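GGDEF and EAL domain-containing protein (PDB 6PWK) binds cyclic di-GMP through its EAL domain and, as a LapD-type receptor, probably relays that signal to the control of large adhesins in biofilm formation. Local coordinates at residues R203-N208 and Q410-D415; F215-F220 and L265-A270. All blocks are in the same frame, centred on the assembly; numbering follows the deposited sequence.

In the fold
Contact 1 (203-208 with 410-415) and contact 2 (215-220 with 265-270) share a sheet and a ligand, a worked example of one EAL barrel holding a dinucleotide from strands and a loop at once. Their centres lie about 10 Å apart. Strands 200-209 and 214-225 are antiparallel neighbours, joined where Ala-207 O meets Phe-215 N at 2.7 Å and Ala-207 N meets His-216 O at 2.8 Å. Both contacts touch the same cyclic di-GMP. Contact 1 grips one guanine with its ribose and a phosphate oxygen, while contact 2 reaches the other phosphate through magnesium. Gln-410, hydrogen-bonded to Glu-218, ties the two together.

Contact 1 (R203-N208 and Q410-D415); sequences RYQAAN and QGFIVD. With C2E (9,9'-[(2R,3R,3aS,5S,7aR,9R,10R,10aS,12S,14aR)-3,5,10,12-tetrahydroxy-5,12-dioxidooctahydro-2H,7H-difuro[3,2-d:3',2'-j][1,3,7,9,2,8]tetraoxadiphosphacyclododecine-2,9-diyl]bis(2-amino-1,9-dihydro-6H-purin-6-one)), chain C.
Gln-205 and Gln-410 meet amide to amide where strand 200-209 of the EAL barrel passes the loop that follows strand 408-409, and the pair exemplifies how residues at one end of a barrel hold a base. From Gln-205 the chain runs straight, CG anti to the backbone N (chi1 -168°), toward the nucleotide. Its CB lies 3.6 Å from Gln-410 NE2, and CG rests against Gln-410 CG. At the tip the two amide atoms part company. OE1 accepts a bond from Gln-410 NE2 at 2.8 Å, bent at the hydrogen (139°) and with the donor tilted from the carbonyl plane, the two amide planes standing almost perpendicular at 85°. Gln-205 NE2 donates one of its two hydrogens to guanine N7 at 3.2 Å, beside the Gly-411 backbone. Gln-410 NE2 also bonds Glu-218 and its OE1 meets Lys-355, so Gln-410 probably serves as a second-shell residue steadying the Gln-205 amide.

The loop adds to the base site. Phe-412 N donates to guanine O6 at 2.8 Å, and the phenyl ring lays one face along the base, C6 sitting 3.3 Å above its plane and displaced toward the rim. Gly-411 passes its CA close beside O6, with a backbone conformation that a side chain would obstruct. Away from the nucleotide, Val-414 CG2 packs on Ala-206 O. Arg-203 adds a grip on the sugar and phosphate from the strand. Its chain bends at its third torsion, bringing NH1 to phosphate oxygen O21 at 3.0 Å, while NH2 meets ribose O2' in the guanidinium plane through a nearly straight bond of 2.7 Å.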
loop_
_atom_site.group_PDB
_atom_site.type_symbol
_atom_site.label_atom_id
_atom_site.label_comp_id
_atom_site.label_asym_id
_atom_site.label_seq_id
_atom_site.Cartn_x
_atom_site.Cartn_y
_atom_site.Cartn_z
ATOM N N ARG A 203 15.044 27.783 9.652
ATOM C CA ARG A 203 14.502 28.849 10.478
ATOM C C ARG A 203 13.952 28.254 11.767
ATOM O O ARG A 203 13.412 27.145 11.770
ATOM C CB ARG A 203 13.400 29.618 9.735
ATOM C CG ARG A 203 13.898 30.401 8.531
ATOM C CD ARG A 203 12.761 30.808 7.604
ATOM N NE ARG A 203 11.559 31.216 8.328
ATOM C CZ ARG A 203 10.364 30.656 8.163
ATOM N NH1 ARG A 203 10.205 29.670 7.288
ATOM N NH2 ARG A 203 9.326 31.091 8.863
ATOM N N TYR A 204 14.098 28.994 12.864
ATOM C CA TYR A 204 13.663 28.542 14.183
ATOM C C TYR A 204 12.671 29.557 14.738
ATOM O O TYR A 204 13.050 30.688 15.059
ATOM C CB TYR A 204 14.854 28.372 15.128
ATOM C CG TYR A 204 15.937 27.441 14.619
ATOM C CD1 TYR A 204 16.935 27.904 13.770
ATOM C CD2 TYR A 204 15.970 26.106 14.998
ATOM C CE1 TYR A 204 17.928 27.061 13.304
ATOM C CE2 TYR A 204 16.961 25.255 14.539
ATOM C CZ TYR A 204 17.936 25.739 13.693
ATOM O OH TYR A 204 18.923 24.896 13.234
ATOM N N GLN A 205 11.409 29.154 14.858
ATOM C CA GLN A 205 10.354 30.006 15.396
ATOM C C GLN A 205 9.995 29.520 16.794
ATOM O O GLN A 205 9.610 28.359 16.972
ATOM C CB GLN A 205 9.122 30.002 14.492
ATOM C CG GLN A 205 8.108 31.079 14.842
ATOM C CD GLN A 205 6.885 31.047 13.950
ATOM O OE1 GLN A 205 6.309 29.987 13.703
ATOM N NE2 GLN A 205 6.483 32.212 13.456
ATOM N N ALA A 206 10.113 30.407 17.776
ATOM C CA ALA A 206 9.908 30.031 19.166
ATOM C C ALA A 206 8.430 30.054 19.532
ATOM O O ALA A 206 7.698 30.981 19.176
ATOM C CB ALA A 206 10.689 30.965 20.089
ATOM N N ALA A 207 7.997 29.017 20.247
ATOM C CA ALA A 207 6.662 28.955 20.830
ATOM C C ALA A 207 6.781 29.356 22.295
ATOM O O ALA A 207 7.325 28.601 23.108
ATOM C CB ALA A 207 6.065 27.557 20.681
ATOM N N ASN A 208 6.280 30.542 22.628
ATOM C CA ASN A 208 6.477 31.136 23.942
ATOM C C ASN A 208 5.161 31.240 24.698
ATOM O O ASN A 208 4.094 31.432 24.106
ATOM C CB ASN A 208 7.108 32.531 23.836
ATOM C CG ASN A 208 8.500 32.499 23.239
ATOM O OD1 ASN A 208 9.185 31.478 23.285
ATOM N ND2 ASN A 208 8.929 33.622 22.678
ATOM N N GLN A 410 2.622 31.049 19.042
ATOM C CA GLN A 410 3.659 31.013 18.022
ATOM C C GLN A 410 3.188 31.801 16.811
ATOM O O GLN A 410 2.006 31.763 16.460
ATOM C CB GLN A 410 3.996 29.565 17.626
ATOM C CG GLN A 410 5.194 29.424 16.699
ATOM C CD GLN A 410 5.499 27.977 16.348
ATOM O OE1 GLN A 410 4.951 27.052 16.948
ATOM N NE2 GLN A 410 6.374 27.778 15.369
ATOM N N GLY A 411 4.104 32.515 16.182
ATOM C CA GLY A 411 3.767 33.289 15.004
ATOM C C GLY A 411 4.644 34.520 14.893
ATOM O O GLY A 411 5.551 34.746 15.690
ATOM N N PHE A 412 4.337 35.326 13.872
ATOM C CA PHE A 412 5.146 36.504 13.580
ATOM C C PHE A 412 4.966 37.594 14.630
ATOM O O PHE A 412 5.879 38.400 14.843
ATOM C CB PHE A 412 4.806 37.042 12.189
ATOM C CG PHE A 412 5.199 36.116 11.069
ATOM C CD1 PHE A 412 6.255 35.231 11.220
ATOM C CD2 PHE A 412 4.512 36.130 9.866
ATOM C CE1 PHE A 412 6.618 34.380 10.192
ATOM C CE2 PHE A 412 4.871 35.280 8.834
ATOM C CZ PHE A 412 5.924 34.404 8.999
ATOM N N ILE A 413 3.809 37.639 15.294
ATOM C CA ILE A 413 3.595 38.658 16.315
ATOM C C ILE A 413 4.355 38.344 17.598
ATOM O O ILE A 413 4.677 39.264 18.360
ATOM C CB ILE A 413 2.097 38.842 16.614
ATOM C CG1 ILE A 413 1.862 40.199 17.284
ATOM C CG2 ILE A 413 1.566 37.699 17.471
ATOM C CD1 ILE A 413 0.675 40.235 18.210
ATOM N N VAL A 414 4.662 37.069 17.858
ATOM C CA VAL A 414 5.522 36.714 18.983
ATOM C C VAL A 414 6.994 36.805 18.606
ATOM O O VAL A 414 7.860 36.707 19.491
ATOM C CB VAL A 414 5.146 35.313 19.513
ATOM C CG1 VAL A 414 3.786 34.890 18.974
ATOM C CG2 VAL A 414 6.200 34.267 19.164
ATOM N N ASP A 415 7.296 37.034 17.327
ATOM C CA ASP A 415 8.653 37.070 16.776
ATOM C C ASP A 415 9.293 35.689 16.838
ATOM O O ASP A 415 8.898 34.783 16.103
ATOM C CB ASP A 415 9.530 38.095 17.503
ATOM C CG ASP A 415 8.920 39.482 17.516
ATOM O OD1 ASP A 415 8.256 39.851 16.526
ATOM O OD2 ASP A 415 9.105 40.204 18.520
HETATM P P1 C2E C . 3.507 24.296 9.409
HETATM O O2P C2E C . 3.686 23.195 10.419
HETATM O O1P C2E C . 2.139 24.855 9.683
HETATM O "O5'" C2E C . 4.529 25.545 9.683
HETATM C "C5'" C2E C . 3.989 26.820 9.797
HETATM C "C4'" C2E C . 4.125 27.487 8.400
HETATM O "O4'" C2E C . 3.544 28.650 8.393
HETATM C "C3'" C2E C . 5.596 27.813 8.086
HETATM O "O3'" C2E C . 5.660 28.087 6.771
HETATM C "C2'" C2E C . 5.764 29.130 8.859
HETATM O "O2'" C2E C . 6.971 29.859 8.374
HETATM C "C1'" C2E C . 4.711 29.763 8.424
HETATM N N9 C2E C . 4.139 30.854 9.170
HETATM C C8 C2E C . 4.764 30.661 10.357
HETATM N N7 C2E C . 4.313 31.628 11.197
HETATM C C5 C2E C . 3.432 32.381 10.548
HETATM C C6 C2E C . 2.576 33.602 10.930
HETATM O O6 C2E C . 2.624 34.083 12.011
HETATM N N1 C2E C . 1.701 34.187 9.960
HETATM C C2 C2E C . 1.593 33.655 8.626
HETATM N N2 C2E C . 0.716 34.209 7.599
HETATM N N3 C2E C . 2.412 32.499 8.301
HETATM C C4 C2E C . 3.327 31.886 9.297
HETATM P P11 C2E C . 6.843 27.223 5.991
HETATM O O21 C2E C . 8.279 27.532 6.325
HETATM O O11 C2E C . 6.698 27.544 4.525
HETATM O O5A C2E C . 6.341 25.672 6.251
HETATM C C5A C2E C . 5.221 25.337 5.479
HETATM C C4A C2E C . 4.887 23.913 5.670
HETATM O O4A C2E C . 5.826 23.171 5.146
HETATM C C3A C2E C . 4.819 23.537 7.311
HETATM O O3A C2E C . 3.432 23.771 7.840
HETATM C C2A C2E C . 5.110 22.351 7.392
HETATM O O2A C2E C . 3.872 21.501 7.270
HETATM C C1A C2E C . 6.125 22.082 6.151
HETATM N N91 C2E C . 7.372 22.130 6.558
HETATM C C81 C2E C . 8.159 23.194 6.785
HETATM N N71 C2E C . 9.347 22.706 7.187
HETATM C C51 C2E C . 9.278 21.377 7.203
HETATM C C61 C2E C . 10.296 20.302 7.566
HETATM O O61 C2E C . 11.373 20.639 7.909
HETATM N N11 C2E C . 9.957 18.915 7.495
HETATM C C21 C2E C . 8.641 18.518 7.076
HETATM N N21 C2E C . 8.300 17.105 7.005
HETATM N N31 C2E C . 7.671 19.559 6.732
HETATM C C41 C2E C . 8.035 21.005 6.808
#

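Contact 2 (F215-F220 and L265-A270); sequences FHREVF and LTDPLA. With MG (magnesium ion), chain E; C2E (9,9'-[(2R,3R,3aS,5S,7aR,9R,10R,10aS,12S,14aR)-3,5,10,12-tetrahydroxy-5,12-dioxidooctahydro-2H,7H-difuro[3,2-d:3',2'-j][1,3,7,9,2,8]tetraoxadiphosphacyclododecine-2,9-diyl]bis(2-amino-1,9-dihydro-6H-purin-6-one)), chain C.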
loop_
_atom_site.group_PDB
_atom_site.type_symbol
_atom_site.label_atom_id
_atom_site.label_comp_id
_atom_site.label_asym_id
_atom_site.label_seq_id
_atom_site.Cartn_x
_atom_site.Cartn_y
_atom_site.Cartn_z
ATOM N N PHE A 215 8.611 27.243 25.028
ATOM C CA PHE A 215 8.277 25.821 25.030
ATOM C C PHE A 215 9.219 25.045 24.117
ATOM O O PHE A 215 9.894 24.104 24.552
ATOM C CB PHE A 215 6.819 25.631 24.604
ATOM C CG PHE A 215 6.316 24.225 24.766
ATOM C CD1 PHE A 215 5.786 23.800 25.973
ATOM C CD2 PHE A 215 6.364 23.332 23.709
ATOM C CE1 PHE A 215 5.321 22.509 26.127
ATOM C CE2 PHE A 215 5.899 22.038 23.856
ATOM C CZ PHE A 215 5.377 21.626 25.066
ATOM N N HIS A 216 9.277 25.430 22.845
ATOM C CA HIS A 216 10.249 24.879 21.913
ATOM C C HIS A 216 10.397 25.847 20.748
ATOM O O HIS A 216 9.680 26.846 20.649
ATOM C CB HIS A 216 9.850 23.475 21.431
ATOM C CG HIS A 216 8.556 23.422 20.673
ATOM N ND1 HIS A 216 7.675 22.367 20.786
ATOM C CD2 HIS A 216 8.005 24.273 19.775
ATOM C CE1 HIS A 216 6.632 22.579 20.002
ATOM N NE2 HIS A 216 6.808 23.729 19.376
ATOM N N ARG A 217 11.338 25.534 19.862
ATOM C CA ARG A 217 11.514 26.247 18.603
ATOM C C ARG A 217 11.223 25.286 17.461
ATOM O O ARG A 217 11.923 24.279 17.304
ATOM C CB ARG A 217 12.927 26.819 18.479
ATOM C CG ARG A 217 13.112 28.175 19.134
ATOM C CD ARG A 217 14.545 28.654 19.003
ATOM N NE ARG A 217 15.195 28.743 20.305
ATOM C CZ ARG A 217 15.140 29.811 21.094
ATOM N NH1 ARG A 217 14.466 30.887 20.709
ATOM N NH2 ARG A 217 15.758 29.804 22.267
ATOM N N GLU A 218 10.196 25.591 16.673
ATOM C CA GLU A 218 9.861 24.768 15.521
ATOM C C GLU A 218 10.827 25.044 14.377
ATOM O O GLU A 218 11.178 26.195 14.103
ATOM C CB GLU A 218 8.425 25.028 15.067
ATOM C CG GLU A 218 7.991 24.167 13.892
ATOM C CD GLU A 218 6.517 24.309 13.573
ATOM O OE1 GLU A 218 5.851 25.166 14.192
ATOM O OE2 GLU A 218 6.022 23.560 12.703
ATOM N N VAL A 219 11.257 23.978 13.708
ATOM C CA VAL A 219 12.235 24.059 12.630
ATOM C C VAL A 219 11.500 24.069 11.298
ATOM O O VAL A 219 10.661 23.198 11.033
ATOM C CB VAL A 219 13.233 22.891 12.700
ATOM C CG1 VAL A 219 14.178 22.928 11.512
ATOM C CG2 VAL A 219 14.009 22.936 14.008
ATOM N N PHE A 220 11.812 25.053 10.459
ATOM C CA PHE A 220 11.273 25.150 9.109
ATOM C C PHE A 220 12.408 24.983 8.111
ATOM O O PHE A 220 13.444 25.644 8.230
ATOM C CB PHE A 220 10.566 26.489 8.891
ATOM C CG PHE A 220 9.357 26.676 9.755
ATOM C CD1 PHE A 220 8.471 25.632 9.958
ATOM C CD2 PHE A 220 9.114 27.890 10.375
ATOM C CE1 PHE A 220 7.361 25.796 10.755
ATOM C CE2 PHE A 220 8.003 28.060 11.178
ATOM C CZ PHE A 220 7.124 27.010 11.368
ATOM N N LEU A 265 21.944 24.975 20.993
ATOM C CA LEU A 265 20.545 25.281 21.272
ATOM C C LEU A 265 20.132 24.664 22.603
ATOM O O LEU A 265 20.133 23.438 22.757
ATOM C CB LEU A 265 19.663 24.791 20.128
ATOM C CG LEU A 265 19.927 25.584 18.845
ATOM C CD1 LEU A 265 19.024 25.136 17.715
ATOM C CD2 LEU A 265 19.758 27.073 19.110
ATOM N N THR A 266 19.777 25.523 23.560
ATOM C CA THR A 266 19.441 25.095 24.911
ATOM C C THR A 266 18.014 24.580 25.039
ATOM O O THR A 266 17.718 23.845 25.987
ATOM C CB THR A 266 19.641 26.257 25.886
ATOM O OG1 THR A 266 18.686 27.287 25.601
ATOM C CG2 THR A 266 21.044 26.831 25.747
ATOM N N ASP A 267 17.132 24.947 24.120
ATOM C CA ASP A 267 15.713 24.645 24.197
ATOM C C ASP A 267 15.343 23.504 23.259
ATOM O O ASP A 267 16.067 23.209 22.303
ATOM C CB ASP A 267 14.894 25.894 23.849
ATOM C CG ASP A 267 15.046 26.995 24.880
ATOM O OD1 ASP A 267 14.881 26.708 26.084
ATOM O OD2 ASP A 267 15.336 28.145 24.486
ATOM N N PRO A 268 14.221 22.826 23.513
ATOM C CA PRO A 268 13.794 21.756 22.608
ATOM C C PRO A 268 13.481 22.291 21.220
ATOM O O PRO A 268 13.097 23.450 21.045
ATOM C CB PRO A 268 12.536 21.194 23.286
ATOM C CG PRO A 268 12.658 21.598 24.715
ATOM C CD PRO A 268 13.351 22.925 24.698
ATOM N N LEU A 269 13.653 21.427 20.225
ATOM C CA LEU A 269 13.384 21.759 18.834
ATOM C C LEU A 269 12.256 20.880 18.314
ATOM O O LEU A 269 12.263 19.662 18.525
ATOM C CB LEU A 269 14.638 21.582 17.975
ATOM C CG LEU A 269 15.803 22.514 18.300
ATOM C CD1 LEU A 269 16.957 22.257 17.349
ATOM C CD2 LEU A 269 15.357 23.967 18.231
ATOM N N ALA A 270 11.294 21.499 17.636
ATOM C CA ALA A 270 10.145 20.797 17.080
ATOM C C ALA A 270 10.396 20.525 15.602
ATOM O O ALA A 270 10.511 21.463 14.806
ATOM C CB ALA A 270 8.864 21.608 17.272
HETATM MG MG MG E . 4.164 22.269 12.295
HETATM P P1 C2E C . 3.507 24.296 9.409
HETATM O O2P C2E C . 3.686 23.195 10.419
HETATM O O1P C2E C . 2.139 24.855 9.683
HETATM O "O5'" C2E C . 4.529 25.545 9.683
HETATM C "C5'" C2E C . 3.989 26.820 9.797
HETATM C "C4'" C2E C . 4.125 27.487 8.400
HETATM O "O4'" C2E C . 3.544 28.650 8.393
HETATM C "C3'" C2E C . 5.596 27.813 8.086
HETATM O "O3'" C2E C . 5.660 28.087 6.771
HETATM C "C2'" C2E C . 5.764 29.130 8.859
HETATM O "O2'" C2E C . 6.971 29.859 8.374
HETATM C "C1'" C2E C . 4.711 29.763 8.424
HETATM N N9 C2E C . 4.139 30.854 9.170
HETATM C C8 C2E C . 4.764 30.661 10.357
HETATM N N7 C2E C . 4.313 31.628 11.197
HETATM C C5 C2E C . 3.432 32.381 10.548
HETATM C C6 C2E C . 2.576 33.602 10.930
HETATM O O6 C2E C . 2.624 34.083 12.011
HETATM N N1 C2E C . 1.701 34.187 9.960
HETATM C C2 C2E C . 1.593 33.655 8.626
HETATM N N2 C2E C . 0.716 34.209 7.599
HETATM N N3 C2E C . 2.412 32.499 8.301
HETATM C C4 C2E C . 3.327 31.886 9.297
HETATM P P11 C2E C . 6.843 27.223 5.991
HETATM O O21 C2E C . 8.279 27.532 6.325
HETATM O O11 C2E C . 6.698 27.544 4.525
HETATM O O5A C2E C . 6.341 25.672 6.251
HETATM C C5A C2E C . 5.221 25.337 5.479
HETATM C C4A C2E C . 4.887 23.913 5.670
HETATM O O4A C2E C . 5.826 23.171 5.146
HETATM C C3A C2E C . 4.819 23.537 7.311
HETATM O O3A C2E C . 3.432 23.771 7.840
HETATM C C2A C2E C . 5.110 22.351 7.392
HETATM O O2A C2E C . 3.872 21.501 7.270
HETATM C C1A C2E C . 6.125 22.082 6.151
HETATM N N91 C2E C . 7.372 22.130 6.558
HETATM C C81 C2E C . 8.159 23.194 6.785
HETATM N N71 C2E C . 9.347 22.706 7.187
HETATM C C51 C2E C . 9.278 21.377 7.203
HETATM C C61 C2E C . 10.296 20.302 7.566
HETATM O O61 C2E C . 11.373 20.639 7.909
HETATM N N11 C2E C . 9.957 18.915 7.495
HETATM C C21 C2E C . 8.641 18.518 7.076
HETATM N N21 C2E C . 8.300 17.105 7.005
HETATM N N31 C2E C . 7.671 19.559 6.732
HETATM C C41 C2E C . 8.035 21.005 6.808
#
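Arg-217 and Leu-269 face each other as a parallel bridge, followed by Glu-218 and Ala-270, and three backbone bonds join the strands: Arg-217 N to Pro-268 O, Ala-270 N to Arg-217 O, and Val-219 N to Ala-270 O at 2.8 Å. Two CA-H...O contacts, from Leu-269 to Arg-217 O and from Glu-218 to Ala-270 O, supplement them.

Among the apolar contacts, the methyl of Ala-270 lies over the centre of the His-216 imidazole, 3.6 Å from CB to the ring centroid and 6° off the normal, a well-formed CH-pi interaction. The ring reaches this place because CG stands between the backbone N and the carbonyl carbon (chi1 62°); His-302 and Lys-355 bond its two nitrogens. On the face carrying Arg-217, Leu-269 CD2 packs against Arg-217 CB at 3.8 Å. Phe-220 turns one ring face to the ribose carrying C3', with that atom above its centre.

The charged contacts leave strand 214-225 on different faces: Arg-217 on one, Glu-218 on the other. From the turn before strand 269-272, Asp-267 OD2 forms a salt bridge with Arg-217 NH2 at 2.8 Å, the guanidinium and carboxylate planes inclined at 46°. Glu-218, fully extended, places OE2 2.3 Å from magnesium, which also takes phosphate oxygen O2P of cyclic di-GMP at 2.1 Å. Its OE1 has a salt bridge to Lys-355, besides the Gln-410 bond, which should steady the carboxylate.

Asn-272, Glu-304 and Asp-334 complete the protein ligands of the metal, a cluster of acidic and amide side chains on neighbouring parallel strands that is the hallmark of the EAL-domain barrel.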